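Local coordinates for protein Asp/Glu-specific dipeptidyl-peptidase (Flavobacterium psychrophilum, PDB 5JXF) that removes dipeptides from the N-terminus of oligopeptides as a serine-type peptidase of family S46, with strict specificity for Asp or Glu at the P1 position, at residues Asp129-Glu134 and Val209-Ala214; Met240-Ala245 and Asn258-Pro263. All blocks are in the same frame, centred on the assembly; numbering follows the deposited sequence.

Overall arrangement
Both interactions add short pieces of chain to one antiparallel sheet in which strands 197-214 and 239-245 are neighbours. Interaction 1 joins an irregular loop to the long strand 197-214, so a side-chain amide and a water supplement its single bridge; interaction 2 adds a short strand at the end of 239-245 by regular main-chain pairing and apolar side chains. Most touching residues are buried in each, but V259 of interaction 2 is exposed, whereas interaction 1 has no exposed touching residue. Their centres lie about 11 Å apart. E130 OE1 approaches Y244 OH at 2.7 Å, a probable hydrogen bond, and the R210 guanidinium makes a cation-pi contact with the Y244 ring.

Interaction 1 of 2, residues Asp129-Glu134 and Val209-Ala214; sequences DELPNE and VRLVGA
L131 and L211 form one antiparallel, hydrogen-bonded bridge, their CA atoms 4.9 Å apart, by which the loop 129-134 docks on strand 197-214, in the chymotrypsin-like beta-barrel fold expected of S46 peptidases. The L211 side chain lies about 12 Å from that of D237, a charge-relay residue by similarity. L131 N reaches L211 O over 3.1 Å in the carbonyl plane, on a lone pair, whereas L211 N reaches L131 O over 2.8 Å, tilted 30° from the plane of the L131 carbonyl.

Two residues on, N133 continues the attachment with its side chain: ND2 donates to V209 O over 2.9 Å, and that oxygen lies near the amide plane. CG, anti to the carbonyl carbon and beside the backbone N (chi1 -61°), brings the amide end in against the main chain of V209-L211; OD1 is taken up by H110. A leucine in place of N133 would probably leave V209 O without its amide donor and H110 without its acceptor. Water 1 accepts from V209 N and can donate to N133 O, though it has other acceptors in reach.

At the other end, the side chains of E130 and V212 run alongside one another in the same direction, and V212 CG2 packs against E130 CD at 3.5 Å. OE1 is held by Y244 and OE2 by a salt bridge with R242, so both oxygens of this buried acid have partners. R210 runs extended past the loop, its CG 3.8 Å from P132 CA, before its guanidinium pairs with D208. Beyond the bridge, V212 and G213 share M240 as their opposite residue on strand 239-245, a classic beta bulge. On the other side of the strand from R210, L131 CB and L211 CB meet 4.2 Å apart.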
# COMPACT_ATOMS: atom_id res chain seq x y z
N ASP A 129 33.68 -13.69 24.55
CA ASP A 129 32.94 -12.45 24.58
C ASP A 129 31.44 -12.70 24.50
O ASP A 129 30.64 -11.78 24.64
CB ASP A 129 33.37 -11.53 23.43
CG ASP A 129 34.87 -11.31 23.39
OD1 ASP A 129 35.53 -11.44 24.45
OD2 ASP A 129 35.40 -11.03 22.30
N GLU A 130 31.06 -13.95 24.25
CA GLU A 130 29.66 -14.26 24.06
C GLU A 130 28.92 -14.05 25.38
O GLU A 130 29.46 -14.31 26.44
CB GLU A 130 29.52 -15.68 23.52
CG GLU A 130 30.32 -15.86 22.24
CD GLU A 130 30.34 -17.28 21.72
OE1 GLU A 130 29.84 -18.18 22.42
OE2 GLU A 130 30.86 -17.49 20.59
N LEU A 131 27.71 -13.52 25.30
CA LEU A 131 27.02 -13.08 26.51
C LEU A 131 26.06 -14.14 27.06
O LEU A 131 25.09 -14.54 26.42
CB LEU A 131 26.24 -11.78 26.25
CG LEU A 131 26.96 -10.62 25.55
CD1 LEU A 131 26.06 -9.40 25.50
CD2 LEU A 131 28.28 -10.29 26.25
N PRO A 132 26.35 -14.60 28.28
CA PRO A 132 25.50 -15.53 29.03
C PRO A 132 24.08 -15.01 29.18
O PRO A 132 23.87 -13.82 29.38
CB PRO A 132 26.19 -15.59 30.39
CG PRO A 132 27.62 -15.31 30.09
CD PRO A 132 27.60 -14.29 28.98
N ASN A 133 23.10 -15.90 29.08
CA ASN A 133 21.72 -15.49 29.25
C ASN A 133 21.00 -16.28 30.33
O ASN A 133 20.74 -17.47 30.16
CB ASN A 133 20.98 -15.61 27.92
CG ASN A 133 21.59 -14.72 26.85
OD1 ASN A 133 21.56 -13.51 26.96
ND2 ASN A 133 22.14 -15.33 25.80
N GLU A 134 20.69 -15.64 31.45
CA GLU A 134 19.93 -16.32 32.48
C GLU A 134 18.53 -16.61 31.95
O GLU A 134 17.94 -15.79 31.24
CB GLU A 134 19.85 -15.51 33.77
CG GLU A 134 21.20 -15.16 34.36
CD GLU A 134 21.14 -14.97 35.87
OE1 GLU A 134 20.31 -15.63 36.53
OE2 GLU A 134 21.93 -14.15 36.39
N VAL A 209 23.06 -20.97 27.12
CA VAL A 209 23.01 -20.48 25.74
C VAL A 209 23.38 -18.99 25.67
O VAL A 209 22.68 -18.14 26.21
CB VAL A 209 21.61 -20.71 25.13
CG1 VAL A 209 21.51 -20.13 23.71
CG2 VAL A 209 21.27 -22.20 25.17
N ARG A 210 24.49 -18.70 25.01
CA ARG A 210 25.07 -17.35 25.01
C ARG A 210 24.86 -16.63 23.67
O ARG A 210 24.85 -17.26 22.63
CB ARG A 210 26.56 -17.41 25.34
CG ARG A 210 26.85 -18.20 26.61
CD ARG A 210 28.33 -18.32 26.88
NE ARG A 210 28.52 -19.28 27.97
CZ ARG A 210 29.70 -19.71 28.40
NH1 ARG A 210 30.81 -19.26 27.85
NH2 ARG A 210 29.76 -20.59 29.39
N LEU A 211 24.69 -15.31 23.74
CA LEU A 211 24.51 -14.47 22.54
C LEU A 211 25.80 -14.32 21.76
O LEU A 211 26.83 -13.92 22.32
CB LEU A 211 23.98 -13.08 22.93
CG LEU A 211 23.83 -12.05 21.79
CD1 LEU A 211 22.91 -12.56 20.67
CD2 LEU A 211 23.32 -10.72 22.33
N VAL A 212 25.73 -14.62 20.46
CA VAL A 212 26.92 -14.58 19.60
C VAL A 212 26.90 -13.41 18.61
O VAL A 212 27.91 -12.74 18.42
CB VAL A 212 27.07 -15.90 18.82
CG1 VAL A 212 28.13 -15.79 17.72
CG2 VAL A 212 27.39 -17.06 19.79
N GLY A 213 25.75 -13.18 17.99
CA GLY A 213 25.64 -12.11 17.01
C GLY A 213 24.22 -11.62 16.77
O GLY A 213 23.25 -12.39 16.80
N ALA A 214 24.09 -10.31 16.55
CA ALA A 214 22.82 -9.74 16.10
C ALA A 214 23.06 -8.47 15.31
O ALA A 214 23.89 -7.65 15.68
CB ALA A 214 21.91 -9.46 17.27
O HOH W 1 21.35 -19.82 28.78

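Interaction 2 of 2, residues Met240-Ala245 and Asn258-Pro263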
# COMPACT_ATOMS: atom_id res chain seq x y z
N MET A 240 22.23 -14.81 16.35
CA MET A 240 23.01 -16.03 16.52
C MET A 240 23.36 -16.26 17.98
O MET A 240 23.73 -15.34 18.70
CB MET A 240 24.28 -15.99 15.69
CG MET A 240 24.01 -16.04 14.19
SD MET A 240 25.50 -16.17 13.19
CE MET A 240 24.80 -16.46 11.56
N PHE A 241 23.24 -17.51 18.38
CA PHE A 241 23.54 -17.92 19.75
C PHE A 241 24.48 -19.11 19.69
O PHE A 241 24.68 -19.67 18.60
CB PHE A 241 22.25 -18.26 20.49
CG PHE A 241 21.42 -17.05 20.84
CD1 PHE A 241 20.60 -16.45 19.88
CD2 PHE A 241 21.45 -16.50 22.12
CE1 PHE A 241 19.84 -15.35 20.21
CE2 PHE A 241 20.69 -15.40 22.44
CZ PHE A 241 19.88 -14.83 21.49
N ARG A 242 25.06 -19.50 20.82
CA ARG A 242 25.88 -20.71 20.84
C ARG A 242 25.52 -21.58 22.04
O ARG A 242 25.47 -21.09 23.16
CB ARG A 242 27.38 -20.40 20.87
CG ARG A 242 28.24 -21.67 20.78
CD ARG A 242 29.70 -21.41 21.02
NE ARG A 242 30.18 -20.29 20.21
CZ ARG A 242 30.49 -20.39 18.93
NH1 ARG A 242 30.36 -21.56 18.30
NH2 ARG A 242 30.92 -19.32 18.26
N VAL A 243 25.24 -22.85 21.79
CA VAL A 243 24.83 -23.75 22.86
C VAL A 243 26.10 -24.25 23.56
O VAL A 243 27.07 -24.61 22.92
CB VAL A 243 24.00 -24.94 22.33
CG1 VAL A 243 23.57 -25.88 23.49
CG2 VAL A 243 22.80 -24.46 21.55
N TYR A 244 26.11 -24.23 24.89
CA TYR A 244 27.27 -24.69 25.65
C TYR A 244 26.90 -25.92 26.47
O TYR A 244 25.73 -26.07 26.86
CB TYR A 244 27.78 -23.58 26.57
CG TYR A 244 28.68 -22.60 25.87
CD1 TYR A 244 28.16 -21.61 25.03
CD2 TYR A 244 30.06 -22.64 26.06
CE1 TYR A 244 29.00 -20.71 24.40
CE2 TYR A 244 30.89 -21.76 25.43
CZ TYR A 244 30.37 -20.79 24.60
OH TYR A 244 31.23 -19.93 23.99
N ALA A 245 27.88 -26.78 26.74
CA ALA A 245 27.63 -28.03 27.47
C ALA A 245 28.77 -28.34 28.44
O ALA A 245 29.82 -27.71 28.35
CB ALA A 245 27.43 -29.17 26.49
N ASN A 258 32.09 -24.47 31.11
CA ASN A 258 31.33 -25.14 30.06
C ASN A 258 32.03 -24.94 28.73
O ASN A 258 32.71 -23.94 28.55
CB ASN A 258 29.90 -24.63 29.98
CG ASN A 258 29.05 -25.15 31.11
OD1 ASN A 258 29.45 -26.07 31.81
ND2 ASN A 258 27.85 -24.58 31.27
N VAL A 259 31.89 -25.89 27.81
CA VAL A 259 32.47 -25.75 26.47
C VAL A 259 31.40 -25.86 25.37
O VAL A 259 30.28 -26.32 25.63
CB VAL A 259 33.57 -26.82 26.24
CG1 VAL A 259 34.61 -26.75 27.36
CG2 VAL A 259 32.96 -28.21 26.16
N PRO A 260 31.72 -25.42 24.14
CA PRO A 260 30.76 -25.54 23.04
C PRO A 260 30.19 -26.94 22.88
O PRO A 260 30.92 -27.93 22.85
CB PRO A 260 31.59 -25.16 21.81
CG PRO A 260 32.54 -24.16 22.33
CD PRO A 260 32.88 -24.60 23.74
N TYR A 261 28.87 -26.99 22.78
CA TYR A 261 28.17 -28.23 22.54
C TYR A 261 28.45 -28.76 21.16
O TYR A 261 28.37 -28.01 20.17
CB TYR A 261 26.68 -27.99 22.71
CG TYR A 261 25.81 -29.11 22.20
CD1 TYR A 261 25.81 -30.36 22.83
CD2 TYR A 261 24.95 -28.89 21.12
CE1 TYR A 261 25.00 -31.38 22.38
CE2 TYR A 261 24.13 -29.89 20.67
CZ TYR A 261 24.16 -31.14 21.30
OH TYR A 261 23.34 -32.13 20.84
N ILE A 262 28.77 -30.04 21.09
CA ILE A 262 28.99 -30.67 19.79
C ILE A 262 27.73 -31.42 19.38
O ILE A 262 27.30 -32.36 20.06
CB ILE A 262 30.22 -31.62 19.81
CG1 ILE A 262 31.47 -30.83 20.24
CG2 ILE A 262 30.39 -32.32 18.45
CD1 ILE A 262 32.67 -31.71 20.59
N PRO A 263 27.10 -30.97 18.29
CA PRO A 263 25.81 -31.58 17.94
C PRO A 263 25.94 -32.90 17.19
O PRO A 263 26.99 -33.21 16.63
CB PRO A 263 25.16 -30.52 17.03
CG PRO A 263 26.34 -29.84 16.37
CD PRO A 263 27.44 -29.83 17.42
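A245 N donates to V259 O over 2.7 Å, nearly along the C=O axis (C=O...donor angle 164°), and the same oxygen receives a CA-H...O contact from Y244 CA. The return bond, V259 N to A245 O, is 2.8 Å long and comes in at a similarly wide angle. Two residues along each strand, Y261 N reaches V243 O over 3.0 Å, with an almost straight N-H...O angle of 171° but the donor well tilted from the carbonyl plane. Between these bonds, Y244 and P260 form the non-hydrogen-bonded pair of a short antiparallel ladder; proline has no N-H to give, and this position requires none. Strands 239-245 and 259-260 are consecutive, a hairpin with a long connection.

Y244 and P260 side chains run alongside each other, Y244 CE2 3.9 Å from P260 CD, while N258 O approaches the tyrosine ring at its edge. N258 ND2 is hydrogen-bonded to D208, also the salt-bridge partner of R210. Y261 CB touches both V243 CG1 at 3.8 Å and A245 CB at 4.0 Å; its CG, anti to the backbone N (chi1 167°), leads the ring onward to F206 and F140.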